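Local coordinates for uncharacterized protein AbaSI (Acinetobacter baumannii, PDB 4PAR) that probably acts as a modification-dependent restriction endonuclease that recognises 5-hydroxymethylcytosine in DNA and cuts the DNA nearby, at residues 39-43 with 163-167; 182-186 with 306-310; 28-33 with 140-146; 25-29 with 123-127. The protein carries 3 engineered substitutions. All coordinates share one frame; numbering follows the deposited sequence.

Contact 1: 39-43 with 163-167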
loop_
_atom_site.group_PDB
_atom_site.type_symbol
_atom_site.label_atom_id
_atom_site.label_comp_id
_atom_site.label_asym_id
_atom_site.label_seq_id
_atom_site.Cartn_x
_atom_site.Cartn_y
_atom_site.Cartn_z
ATOM N N ASP F 39 23.110 -25.820 10.268
ATOM C CA ASP F 39 24.001 -25.131 11.196
ATOM C C ASP F 39 23.571 -23.674 11.275
ATOM O O ASP F 39 23.723 -22.923 10.310
ATOM C CB ASP F 39 25.462 -25.231 10.750
ATOM C CG ASP F 39 26.433 -24.606 11.750
ATOM O OD1 ASP F 39 25.992 -23.887 12.673
ATOM O OD2 ASP F 39 27.652 -24.833 11.604
ATOM N N PHE F 40 23.034 -23.272 12.420
ATOM C CA PHE F 40 22.515 -21.917 12.557
ATOM C C PHE F 40 23.499 -20.950 13.208
ATOM O O PHE F 40 23.171 -19.791 13.457
ATOM C CB PHE F 40 21.185 -21.955 13.297
ATOM C CG PHE F 40 20.093 -22.587 12.489
ATOM C CD1 PHE F 40 19.868 -23.952 12.551
ATOM C CD2 PHE F 40 19.331 -21.825 11.619
ATOM C CE1 PHE F 40 18.879 -24.539 11.787
ATOM C CE2 PHE F 40 18.343 -22.405 10.854
ATOM C CZ PHE F 40 18.117 -23.765 10.938
ATOM N N THR F 41 24.715 -21.416 13.466
ATOM C CA THR F 41 25.799 -20.489 13.759
ATOM C C THR F 41 26.147 -19.743 12.470
ATOM O O THR F 41 26.876 -18.750 12.487
ATOM C CB THR F 41 27.048 -21.200 14.314
ATOM O OG1 THR F 41 27.590 -22.074 13.318
ATOM C CG2 THR F 41 26.696 -22.003 15.558
ATOM N N LEU F 42 25.610 -20.237 11.357
ATOM C CA LEU F 42 25.785 -19.616 10.050
ATOM C C LEU F 42 24.609 -18.715 9.694
ATOM O O LEU F 42 23.503 -19.194 9.467
ATOM C CB LEU F 42 25.948 -20.686 8.970
ATOM C CG LEU F 42 27.359 -21.104 8.564
ATOM C CD1 LEU F 42 28.223 -21.398 9.779
ATOM C CD2 LEU F 42 27.279 -22.318 7.658
ATOM N N LYS F 43 24.846 -17.411 9.634
ATOM C CA LYS F 43 23.803 -16.490 9.209
ATOM C C LYS F 43 23.598 -16.650 7.714
ATOM O O LYS F 43 24.550 -16.921 6.983
ATOM C CB LYS F 43 24.163 -15.041 9.560
ATOM C CG LYS F 43 23.079 -14.029 9.216
ATOM C CD LYS F 43 23.441 -12.624 9.679
ATOM C CE LYS F 43 22.376 -11.617 9.261
ATOM N NZ LYS F 43 22.682 -10.232 9.722
ATOM N N PHE F 163 36.542 -16.994 12.645
ATOM C CA PHE F 163 35.100 -17.238 12.596
ATOM C C PHE F 163 34.369 -16.727 13.833
ATOM O O PHE F 163 34.733 -17.052 14.964
ATOM C CB PHE F 163 34.815 -18.730 12.416
ATOM C CG PHE F 163 33.350 -19.079 12.444
ATOM C CD1 PHE F 163 32.561 -18.907 11.319
ATOM C CD2 PHE F 163 32.765 -19.586 13.594
ATOM C CE1 PHE F 163 31.215 -19.230 11.340
ATOM C CE2 PHE F 163 31.419 -19.911 13.621
ATOM C CZ PHE F 163 30.644 -19.732 12.492
ATOM N N LYS F 164 33.329 -15.936 13.598
ATOM C CA LYS F 164 32.505 -15.389 14.668
ATOM C C LYS F 164 31.085 -15.926 14.556
ATOM O O LYS F 164 30.369 -15.610 13.603
ATOM C CB LYS F 164 32.509 -13.858 14.615
ATOM C CG LYS F 164 33.816 -13.225 15.087
ATOM C CD LYS F 164 33.937 -11.766 14.663
ATOM C CE LYS F 164 34.396 -11.651 13.216
ATOM N NZ LYS F 164 35.753 -12.236 13.017
ATOM N N GLU F 165 30.674 -16.738 15.526
ATOM C CA GLU F 165 29.368 -17.381 15.453
ATOM C C GLU F 165 28.254 -16.345 15.521
ATOM O O GLU F 165 28.434 -15.245 16.039
ATOM C CB GLU F 165 29.202 -18.424 16.560
ATOM C CG GLU F 165 29.168 -17.872 17.967
ATOM C CD GLU F 165 28.969 -18.968 18.997
ATOM O OE1 GLU F 165 28.779 -20.135 18.592
ATOM O OE2 GLU F 165 29.005 -18.664 20.209
ATOM N N TRP F 166 27.101 -16.709 14.980
ATOM C CA TRP F 166 26.010 -15.770 14.781
ATOM C C TRP F 166 25.086 -15.676 15.994
ATOM O O TRP F 166 24.661 -16.696 16.541
ATOM C CB TRP F 166 25.230 -16.183 13.537
ATOM C CG TRP F 166 24.021 -15.370 13.247
ATOM C CD1 TRP F 166 23.869 -14.024 13.408
ATOM C CD2 TRP F 166 22.778 -15.858 12.734
ATOM N NE1 TRP F 166 22.603 -13.643 13.025
ATOM C CE2 TRP F 166 21.915 -14.754 12.609
ATOM C CE3 TRP F 166 22.314 -17.123 12.368
ATOM C CZ2 TRP F 166 20.617 -14.878 12.131
ATOM C CZ3 TRP F 166 21.029 -17.243 11.894
ATOM C CH2 TRP F 166 20.193 -16.128 11.780
ATOM N N ASN F 167 24.791 -14.449 16.417
ATOM C CA ASN F 167 23.823 -14.215 17.488
ATOM C C ASN F 167 22.882 -13.045 17.194
ATOM O O ASN F 167 23.330 -11.917 16.993
ATOM C CB ASN F 167 24.541 -13.968 18.812
ATOM C CG ASN F 167 23.580 -13.867 19.981
ATOM O OD1 ASN F 167 22.504 -14.468 19.972
ATOM N ND2 ASN F 167 23.959 -13.096 20.991
#
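The carbonyl oxygen of F40 lies at the edge of the W166 indole, near its plane, beside CE3 on the six-membered ring. T41 follows in an Asx turn: its backbone N gives a hydrogen bond to D39 OD1 at 2.9 Å. Its hydroxyl also bonds to OD1, which chi1 of 64° makes possible by placing OG1 between the backbone N and the carbonyl carbon. Both donors come from the same face of the carboxylate, one on the anti and one on the syn side. The same hydroxyl lies against F163, T41 OG1 standing 3.9 Å from F163 CZ. W166 N makes a weak hydrogen bond to T41 O at 3.2 Å, and T41 CG2 approaches E165 OE1 at 4.1 Å. L42 starts away from the other segment, yet its CD1 returns to touch F163 CZ at 4.0 Å, the two side chains crossing at about a right angle. K43 then covers one face of W166 in a CH-pi contact. Its CB stands 3.6 Å from the centroid of the five-membered ring, only 14° off the normal, and the extended chain runs on so that CD comes 3.6 Å from NE1. W166 buries more surface here than any other residue. The contact thus joins a loop of the Vsr-like nuclease domain, between helix 26-37 and strand 45-51, to the link between helices 136-159 and 168-171. Helix 7-16 adds Y12 beside the indole and V13 against F40, while helix 136-159 supplies I150 against L42, I158 against F163 and a salt bridge from K154 to D39.

Contact 2: 182-186 with 306-310; sequences RISLA and RVKSE. Engineered in segment 306-310: S309 (natural residue Cys).
E310, L185 and the engineered S309 (Cys in the natural protein) carry most of the buried surface where strand 182-184 runs antiparallel along strand 302-312. E310 forms a non-hydrogen-bonded pair with S184, their CA atoms 4.4 Å apart, and its CA-H points at I183 O. From there its extended chain passes S184, CG lying 3.7 Å from S184 OG, and reaches R182. OE1 meets the guanidinium edge at NH1, 3.2 Å away, in a salt bridge whose hydrogen bond is weak; the two side chains run side by side, but carboxylate and guanidinium planes stand 76° apart. S309 contributes mainly its carbonyl oxygen, which accepts from L185 N at 3.3 Å. L185 turns its CD1 onto the other segment, between S309 OG at 4.0 Å and the R306 guanidinium. Just before S309, V307 and K308 form a classic beta bulge against L290. Within this SRA-like part of the protein, the backbone bond, two CA-H...O contacts and the bridge pair define the register, whereas the single, poorly aligned ion pair with the exposed R182 probably adds little strength.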
loop_
_atom_site.group_PDB
_atom_site.type_symbol
_atom_site.label_atom_id
_atom_site.label_comp_id
_atom_site.label_asym_id
_atom_site.label_seq_id
_atom_site.Cartn_x
_atom_site.Cartn_y
_atom_site.Cartn_z
ATOM N N ARG F 182 36.422 -3.422 17.399
ATOM C CA ARG F 182 36.449 -2.996 16.005
ATOM C C ARG F 182 35.174 -3.305 15.228
ATOM O O ARG F 182 34.356 -4.133 15.630
ATOM C CB ARG F 182 37.636 -3.633 15.282
ATOM C CG ARG F 182 37.658 -5.151 15.318
ATOM C CD ARG F 182 38.776 -5.681 14.436
ATOM N NE ARG F 182 39.260 -6.989 14.868
ATOM C CZ ARG F 182 40.366 -7.562 14.403
ATOM N NH1 ARG F 182 41.104 -6.942 13.491
ATOM N NH2 ARG F 182 40.737 -8.755 14.851
ATOM N N ILE F 183 35.028 -2.613 14.104
ATOM C CA ILE F 183 33.942 -2.833 13.167
ATOM C C ILE F 183 34.535 -3.092 11.790
ATOM O O ILE F 183 35.239 -2.240 11.232
ATOM C CB ILE F 183 32.982 -1.636 13.114
ATOM C CG1 ILE F 183 32.247 -1.496 14.449
ATOM C CG2 ILE F 183 31.998 -1.792 11.966
ATOM C CD1 ILE F 183 31.265 -0.350 14.487
ATOM N N SER F 184 34.245 -4.273 11.255
ATOM C CA SER F 184 34.864 -4.744 10.023
ATOM C C SER F 184 33.839 -5.074 8.941
ATOM O O SER F 184 32.656 -5.257 9.221
ATOM C CB SER F 184 35.723 -5.978 10.311
ATOM O OG SER F 184 36.180 -6.578 9.110
ATOM N N LEU F 185 34.306 -5.145 7.701
ATOM C CA LEU F 185 33.456 -5.516 6.582
ATOM C C LEU F 185 33.217 -7.016 6.576
ATOM O O LEU F 185 32.176 -7.490 6.122
ATOM C CB LEU F 185 34.082 -5.073 5.262
ATOM C CG LEU F 185 34.166 -3.561 5.068
ATOM C CD1 LEU F 185 34.783 -3.224 3.726
ATOM C CD2 LEU F 185 32.786 -2.948 5.188
ATOM N N ALA F 186 34.194 -7.761 7.082
ATOM C CA ALA F 186 34.066 -9.205 7.186
ATOM C C ALA F 186 32.971 -9.570 8.188
ATOM O O ALA F 186 32.288 -10.582 8.038
ATOM C CB ALA F 186 35.391 -9.826 7.589
ATOM N N ARG F 306 38.568 4.245 -0.509
ATOM C CA ARG F 306 38.517 3.469 0.729
ATOM C C ARG F 306 39.896 2.936 1.106
ATOM O O ARG F 306 40.437 2.044 0.448
ATOM C CB ARG F 306 37.532 2.304 0.598
ATOM C CG ARG F 306 37.398 1.476 1.863
ATOM C CD ARG F 306 36.424 0.330 1.671
ATOM N NE ARG F 306 36.980 -0.737 0.843
ATOM C CZ ARG F 306 36.273 -1.767 0.388
ATOM N NH1 ARG F 306 34.982 -1.862 0.674
ATOM N NH2 ARG F 306 36.855 -2.697 -0.358
ATOM N N VAL F 307 40.462 3.502 2.168
ATOM C CA VAL F 307 41.776 3.091 2.639
ATOM C C VAL F 307 41.761 2.062 3.770
ATOM O O VAL F 307 42.795 1.458 4.061
ATOM C CB VAL F 307 42.587 4.310 3.113
ATOM C CG1 VAL F 307 42.891 5.224 1.936
ATOM C CG2 VAL F 307 41.832 5.056 4.206
ATOM N N LYS F 308 40.609 1.838 4.398
ATOM C CA LYS F 308 40.578 0.869 5.498
ATOM C C LYS F 308 39.272 0.085 5.553
ATOM O O LYS F 308 38.198 0.625 5.305
ATOM C CB LYS F 308 40.829 1.566 6.845
ATOM C CG LYS F 308 42.314 1.801 7.169
ATOM C CD LYS F 308 42.533 2.440 8.544
ATOM C CE LYS F 308 42.269 1.466 9.694
ATOM N NZ LYS F 308 43.278 0.369 9.793
ATOM N N SER F 309 39.383 -1.205 5.852
ATOM C CA SER F 309 38.216 -2.071 5.974
ATOM C C SER F 309 37.778 -2.296 7.425
ATOM O O SER F 309 36.799 -3.000 7.682
ATOM C CB SER F 309 38.494 -3.417 5.302
ATOM O OG SER F 309 38.769 -3.244 3.921
ATOM N N GLU F 310 38.510 -1.712 8.369
ATOM C CA GLU F 310 38.218 -1.897 9.789
ATOM C C GLU F 310 38.377 -0.592 10.561
ATOM O O GLU F 310 39.298 0.180 10.294
ATOM C CB GLU F 310 39.133 -2.968 10.389
ATOM C CG GLU F 310 39.041 -4.325 9.703
ATOM C CD GLU F 310 40.007 -5.339 10.279
ATOM O OE1 GLU F 310 40.944 -4.928 10.996
ATOM O OE2 GLU F 310 39.828 -6.547 10.017
#

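Contact 3: 28-33 with 140-146; sequences YVVSRI and HQQIDKI
Helices 28-33 and 140-146 pass each other with their axes 10.3 Å apart at closest approach and a signed crossing angle of -46°, with I33 and I143 the closest pair of CA atoms. This is helix-on-helix packing within the PD-(D/E)XK-type, Vsr-like nuclease domain: both helices lie against the central mixed sheet, V29, I33 and I146 all resting on strand 69-74. I143 has the largest buried surface of the contact. Its CG2 touches I33 CG1 at 3.5 Å, while CD1 runs the other way to V29 CG1 at 4.2 Å and the aliphatic CD of R32. One turn on, I146 CG2 continues the apolar seam against I33 CD1. Toward the N-terminal end of 140-146 the contact becomes polar. R32 sends its chain, extended as far as NE with CG anti to the backbone N, across to H140, and chi4 of 91° turns the guanidinium flat on the imidazole. The centres are 3.5 Å apart, the planes only 13° from parallel, and CZ sits over the middle of the ring. A cation stacked so closely would tend to disfavour a positive charge on the histidine, while D144 OD1, 4.6 Å from R32 NH2, may soften the field of the arginine. The second subunit closes this layer, its N38 OD1 accepting from R32 NH2 and its F40 meeting the H140 ring. Y28 reaches H140 from the edge, in the plane of the imidazole, where OH and NE2 share a hydrogen bond of 2.8 Å.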
loop_
_atom_site.group_PDB
_atom_site.type_symbol
_atom_site.label_atom_id
_atom_site.label_comp_id
_atom_site.label_asym_id
_atom_site.label_seq_id
_atom_site.Cartn_x
_atom_site.Cartn_y
_atom_site.Cartn_z
ATOM N N TYR F 28 12.726 -24.727 -3.242
ATOM C CA TYR F 28 13.120 -26.113 -3.029
ATOM C C TYR F 28 14.596 -26.220 -2.712
ATOM O O TYR F 28 14.996 -26.804 -1.697
ATOM C CB TYR F 28 12.810 -26.974 -4.250
ATOM C CG TYR F 28 13.078 -28.437 -3.991
ATOM C CD1 TYR F 28 12.146 -29.216 -3.310
ATOM C CD2 TYR F 28 14.265 -29.039 -4.400
ATOM C CE1 TYR F 28 12.378 -30.552 -3.053
ATOM C CE2 TYR F 28 14.509 -30.385 -4.145
ATOM C CZ TYR F 28 13.554 -31.135 -3.469
ATOM O OH TYR F 28 13.763 -32.470 -3.201
ATOM N N VAL F 29 15.395 -25.646 -3.602
ATOM C CA VAL F 29 16.840 -25.727 -3.513
ATOM C C VAL F 29 17.335 -25.083 -2.232
ATOM O O VAL F 29 18.116 -25.683 -1.487
ATOM C CB VAL F 29 17.503 -25.064 -4.724
ATOM C CG1 VAL F 29 19.001 -24.960 -4.519
ATOM C CG2 VAL F 29 17.183 -25.854 -5.989
ATOM N N VAL F 30 16.855 -23.875 -1.960
ATOM C CA VAL F 30 17.331 -23.143 -0.798
ATOM C C VAL F 30 16.915 -23.835 0.493
ATOM O O VAL F 30 17.746 -24.065 1.377
ATOM C CB VAL F 30 16.824 -21.696 -0.800
ATOM C CG1 VAL F 30 17.197 -20.997 0.506
ATOM C CG2 VAL F 30 17.395 -20.947 -2.009
ATOM N N SER F 31 15.637 -24.185 0.601
ATOM C CA SER F 31 15.154 -24.798 1.833
ATOM C C SER F 31 15.896 -26.107 2.085
ATOM O O SER F 31 16.284 -26.401 3.225
ATOM C CB SER F 31 13.645 -25.032 1.784
ATOM O OG SER F 31 13.303 -25.981 0.791
ATOM N N ARG F 32 16.132 -26.878 1.024
ATOM C CA ARG F 32 16.833 -28.141 1.208
ATOM C C ARG F 32 18.278 -27.900 1.648
ATOM O O ARG F 32 18.781 -28.600 2.531
ATOM C CB ARG F 32 16.799 -29.002 -0.057
ATOM C CG ARG F 32 17.435 -30.363 0.177
ATOM C CD ARG F 32 17.282 -31.309 -0.991
ATOM N NE ARG F 32 18.134 -32.484 -0.823
ATOM C CZ ARG F 32 17.757 -33.609 -0.224
ATOM N NH1 ARG F 32 16.530 -33.727 0.272
ATOM N NH2 ARG F 32 18.609 -34.618 -0.121
ATOM N N ILE F 33 18.937 -26.906 1.054
ATOM C CA ILE F 33 20.301 -26.561 1.467
ATOM C C ILE F 33 20.352 -26.218 2.949
ATOM O O ILE F 33 21.158 -26.773 3.697
ATOM C CB ILE F 33 20.877 -25.369 0.672
ATOM C CG1 ILE F 33 21.196 -25.783 -0.762
ATOM C CG2 ILE F 33 22.144 -24.833 1.341
ATOM C CD1 ILE F 33 21.776 -24.673 -1.586
ATOM N N HIS F 140 19.885 -33.127 -5.887
ATOM C CA HIS F 140 20.318 -33.441 -4.533
ATOM C C HIS F 140 21.836 -33.564 -4.429
ATOM O O HIS F 140 22.423 -33.119 -3.448
ATOM C CB HIS F 140 19.663 -34.733 -4.049
ATOM C CG HIS F 140 18.196 -34.603 -3.783
ATOM N ND1 HIS F 140 17.412 -35.671 -3.403
ATOM C CD2 HIS F 140 17.371 -33.531 -3.838
ATOM C CE1 HIS F 140 16.167 -35.264 -3.241
ATOM N NE2 HIS F 140 16.115 -33.969 -3.498
ATOM N N GLN F 141 22.466 -34.170 -5.435
ATOM C CA GLN F 141 23.922 -34.301 -5.444
ATOM C C GLN F 141 24.596 -32.927 -5.479
ATOM O O GLN F 141 25.468 -32.631 -4.650
ATOM C CB GLN F 141 24.377 -35.158 -6.629
ATOM C CG GLN F 141 24.081 -36.647 -6.461
ATOM C CD GLN F 141 24.281 -37.444 -7.738
ATOM O OE1 GLN F 141 24.558 -36.885 -8.799
ATOM N NE2 GLN F 141 24.135 -38.761 -7.641
ATOM N N GLN F 142 24.177 -32.092 -6.430
ATOM C CA GLN F 142 24.645 -30.707 -6.504
ATOM C C GLN F 142 24.524 -29.979 -5.154
ATOM O O GLN F 142 25.457 -29.299 -4.686
ATOM C CB GLN F 142 23.863 -29.942 -7.579
ATOM C CG GLN F 142 23.897 -30.579 -8.971
ATOM C CD GLN F 142 23.201 -29.730 -10.032
ATOM O OE1 GLN F 142 23.378 -28.515 -10.091
ATOM N NE2 GLN F 142 22.396 -30.374 -10.866
ATOM N N ILE F 143 23.371 -30.128 -4.514
ATOM C CA ILE F 143 23.167 -29.481 -3.227
ATOM C C ILE F 143 24.104 -30.054 -2.159
ATOM O O ILE F 143 24.647 -29.311 -1.342
ATOM C CB ILE F 143 21.708 -29.603 -2.784
ATOM C CG1 ILE F 143 20.842 -28.697 -3.659
ATOM C CG2 ILE F 143 21.557 -29.251 -1.310
ATOM C CD1 ILE F 143 19.370 -29.021 -3.606
ATOM N N ASP F 144 24.320 -31.366 -2.191
ATOM C CA ASP F 144 25.186 -32.019 -1.213
ATOM C C ASP F 144 26.612 -31.487 -1.300
ATOM O O ASP F 144 27.225 -31.149 -0.276
ATOM C CB ASP F 144 25.180 -33.537 -1.404
ATOM C CG ASP F 144 23.872 -34.178 -0.972
ATOM O OD1 ASP F 144 23.085 -33.521 -0.256
ATOM O OD2 ASP F 144 23.635 -35.348 -1.343
ATOM N N LYS F 145 27.137 -31.401 -2.522
ATOM C CA LYS F 145 28.490 -30.878 -2.697
ATOM C C LYS F 145 28.544 -29.414 -2.246
ATOM O O LYS F 145 29.510 -28.998 -1.601
ATOM C CB LYS F 145 28.977 -31.034 -4.151
ATOM C CG LYS F 145 28.192 -30.246 -5.188
ATOM C CD LYS F 145 28.773 -30.349 -6.592
ATOM C CE LYS F 145 27.876 -29.632 -7.606
ATOM N NZ LYS F 145 27.346 -28.324 -7.098
ATOM N N ILE F 146 27.504 -28.637 -2.547
ATOM C CA ILE F 146 27.475 -27.257 -2.062
ATOM C C ILE F 146 27.557 -27.193 -0.530
ATOM O O ILE F 146 28.322 -26.399 0.027
ATOM C CB ILE F 146 26.216 -26.524 -2.549
ATOM C CG1 ILE F 146 26.383 -26.145 -4.022
ATOM C CG2 ILE F 146 25.961 -25.275 -1.716
ATOM C CD1 ILE F 146 25.245 -25.335 -4.580
#

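Contact 4: 25-29 with 123-127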
loop_
_atom_site.group_PDB
_atom_site.type_symbol
_atom_site.label_atom_id
_atom_site.label_comp_id
_atom_site.label_asym_id
_atom_site.label_seq_id
_atom_site.Cartn_x
_atom_site.Cartn_y
_atom_site.Cartn_z
ATOM N N TYR F 25 12.213 -22.984 -8.991
ATOM C CA TYR F 25 12.900 -23.995 -8.193
ATOM C C TYR F 25 13.658 -23.415 -6.996
ATOM O O TYR F 25 14.409 -24.133 -6.332
ATOM C CB TYR F 25 13.849 -24.800 -9.077
ATOM C CG TYR F 25 13.133 -25.834 -9.918
ATOM C CD1 TYR F 25 12.180 -25.456 -10.855
ATOM C CD2 TYR F 25 13.405 -27.185 -9.771
ATOM C CE1 TYR F 25 11.516 -26.394 -11.620
ATOM C CE2 TYR F 25 12.746 -28.132 -10.536
ATOM C CZ TYR F 25 11.803 -27.730 -11.458
ATOM O OH TYR F 25 11.146 -28.668 -12.222
ATOM N N GLU F 26 13.482 -22.119 -6.744
ATOM C CA GLU F 26 14.217 -21.414 -5.688
ATOM C C GLU F 26 13.957 -21.961 -4.274
ATOM O O GLU F 26 14.886 -22.386 -3.578
ATOM C CB GLU F 26 13.872 -19.923 -5.737
ATOM C CG GLU F 26 14.572 -19.074 -4.690
ATOM C CD GLU F 26 13.839 -17.772 -4.407
ATOM O OE1 GLU F 26 12.816 -17.500 -5.082
ATOM O OE2 GLU F 26 14.284 -17.027 -3.499
ATOM N N ALA F 27 12.692 -21.955 -3.862
ATOM C CA ALA F 27 12.293 -22.442 -2.543
ATOM C C ALA F 27 12.810 -23.843 -2.254
ATOM O O ALA F 27 13.284 -24.117 -1.152
ATOM C CB ALA F 27 10.790 -22.424 -2.414
ATOM N N TYR F 28 12.726 -24.727 -3.242
ATOM C CA TYR F 28 13.120 -26.113 -3.029
ATOM C C TYR F 28 14.596 -26.220 -2.712
ATOM O O TYR F 28 14.996 -26.804 -1.697
ATOM C CB TYR F 28 12.810 -26.974 -4.250
ATOM C CG TYR F 28 13.078 -28.437 -3.991
ATOM C CD1 TYR F 28 12.146 -29.216 -3.310
ATOM C CD2 TYR F 28 14.265 -29.039 -4.400
ATOM C CE1 TYR F 28 12.378 -30.552 -3.053
ATOM C CE2 TYR F 28 14.509 -30.385 -4.145
ATOM C CZ TYR F 28 13.554 -31.135 -3.469
ATOM O OH TYR F 28 13.763 -32.470 -3.201
ATOM N N VAL F 29 15.395 -25.646 -3.602
ATOM C CA VAL F 29 16.840 -25.727 -3.513
ATOM C C VAL F 29 17.335 -25.083 -2.232
ATOM O O VAL F 29 18.116 -25.683 -1.487
ATOM C CB VAL F 29 17.503 -25.064 -4.724
ATOM C CG1 VAL F 29 19.001 -24.960 -4.519
ATOM C CG2 VAL F 29 17.183 -25.854 -5.989
ATOM N N VAL F 123 23.136 -24.080 -9.131
ATOM C CA VAL F 123 22.406 -25.334 -9.203
ATOM C C VAL F 123 21.599 -25.404 -10.494
ATOM O O VAL F 123 20.703 -24.595 -10.714
ATOM C CB VAL F 123 21.486 -25.511 -8.003
ATOM C CG1 VAL F 123 20.854 -26.902 -8.033
ATOM C CG2 VAL F 123 22.268 -25.294 -6.714
ATOM N N ASN F 124 21.927 -26.372 -11.346
ATOM C CA ASN F 124 21.263 -26.511 -12.636
ATOM C C ASN F 124 20.097 -27.473 -12.552
ATOM O O ASN F 124 20.283 -28.676 -12.364
ATOM C CB ASN F 124 22.251 -26.983 -13.697
ATOM C CG ASN F 124 23.473 -26.108 -13.769
ATOM O OD1 ASN F 124 24.490 -26.398 -13.141
ATOM N ND2 ASN F 124 23.379 -25.019 -14.524
ATOM N N VAL F 125 18.895 -26.932 -12.704
ATOM C CA VAL F 125 17.677 -27.685 -12.456
ATOM C C VAL F 125 17.047 -28.286 -13.708
ATOM O O VAL F 125 16.042 -28.987 -13.623
ATOM C CB VAL F 125 16.647 -26.797 -11.774
ATOM C CG1 VAL F 125 17.215 -26.264 -10.470
ATOM C CG2 VAL F 125 16.263 -25.658 -12.698
ATOM N N PHE F 126 17.634 -28.021 -14.870
ATOM C CA PHE F 126 17.078 -28.540 -16.115
ATOM C C PHE F 126 18.090 -29.383 -16.876
ATOM O O PHE F 126 19.209 -28.940 -17.134
ATOM C CB PHE F 126 16.584 -27.394 -16.998
ATOM C CG PHE F 126 15.438 -26.625 -16.407
ATOM C CD1 PHE F 126 14.477 -27.264 -15.649
ATOM C CD2 PHE F 126 15.327 -25.263 -16.604
ATOM C CE1 PHE F 126 13.424 -26.556 -15.104
ATOM C CE2 PHE F 126 14.281 -24.552 -16.067
ATOM C CZ PHE F 126 13.328 -25.196 -15.313
ATOM N N LYS F 127 17.693 -30.603 -17.228
ATOM C CA LYS F 127 18.543 -31.467 -18.033
ATOM C C LYS F 127 18.528 -30.974 -19.479
ATOM O O LYS F 127 19.521 -30.440 -19.971
ATOM C CB LYS F 127 18.097 -32.936 -17.939
ATOM C CG LYS F 127 16.592 -33.183 -18.010
ATOM C CD LYS F 127 16.285 -34.653 -18.288
ATOM C CE LYS F 127 14.801 -34.878 -18.560
ATOM N NZ LYS F 127 14.523 -36.286 -18.952
#
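Y25, at the N-cap position of helix 26-37, leans its side chain on V125 from the root outward. CB lies 3.9 Å from V125 CG1. CG comes next, within reach of V125 CB and both methyls, and CD2 makes the nearest approach, 3.8 Å from V125 CB. V125 CG2 sits above the tyrosine face, displaced toward its rim, and also over the centre of the F126 ring, filling the angle between the two aromatics. At the ring edge across from CD2, and on the same face, Y25 CE1 lies 4.0 Å from F126 CE1. The pair is T-shaped, F126 presenting an edge to the Y25 face with planes at 80° and centroids 5.6 Å apart. One helical turn later V29 extends the apolar strip: its CG1 meets V123 CG2 tip to tip at 4.0 Å, and its other methyl faces V125 CG1. Between these two segments the contact is apolar packing, joining the helix start to the strand end and the following loop of the Vsr-like nuclease domain. V73 on strand 69-74 underlies Y25, V29 and V125, E75 accepts from Y25 N, I146 of helix 136-159 backs V123, and I14 of the second subunit packs on Y25.

Contacts 3 and 4 adjoin, their centres 9 Å apart. They share Y28 and V29 on helix 26-37, and Q142 OE1 on helix 136-159 lies 2.9 Å from N124 N at the end of strand 119-124, a probable hydrogen bond. Contact 1, centred 19 Å from contact 3, lies beyond the far ends of the same two helices. The two also meet across the subunit interface, where F40 packs on Y28 and H140 of the second subunit. Contact 2 stands apart in the SRA-like region, 33 Å from contact 3 between centres, and touches no other subunit. Contact 4 comes nearest the bound DNA, about 11 Å between nearest atoms, against 15 to 17 Å for the others; none touches it.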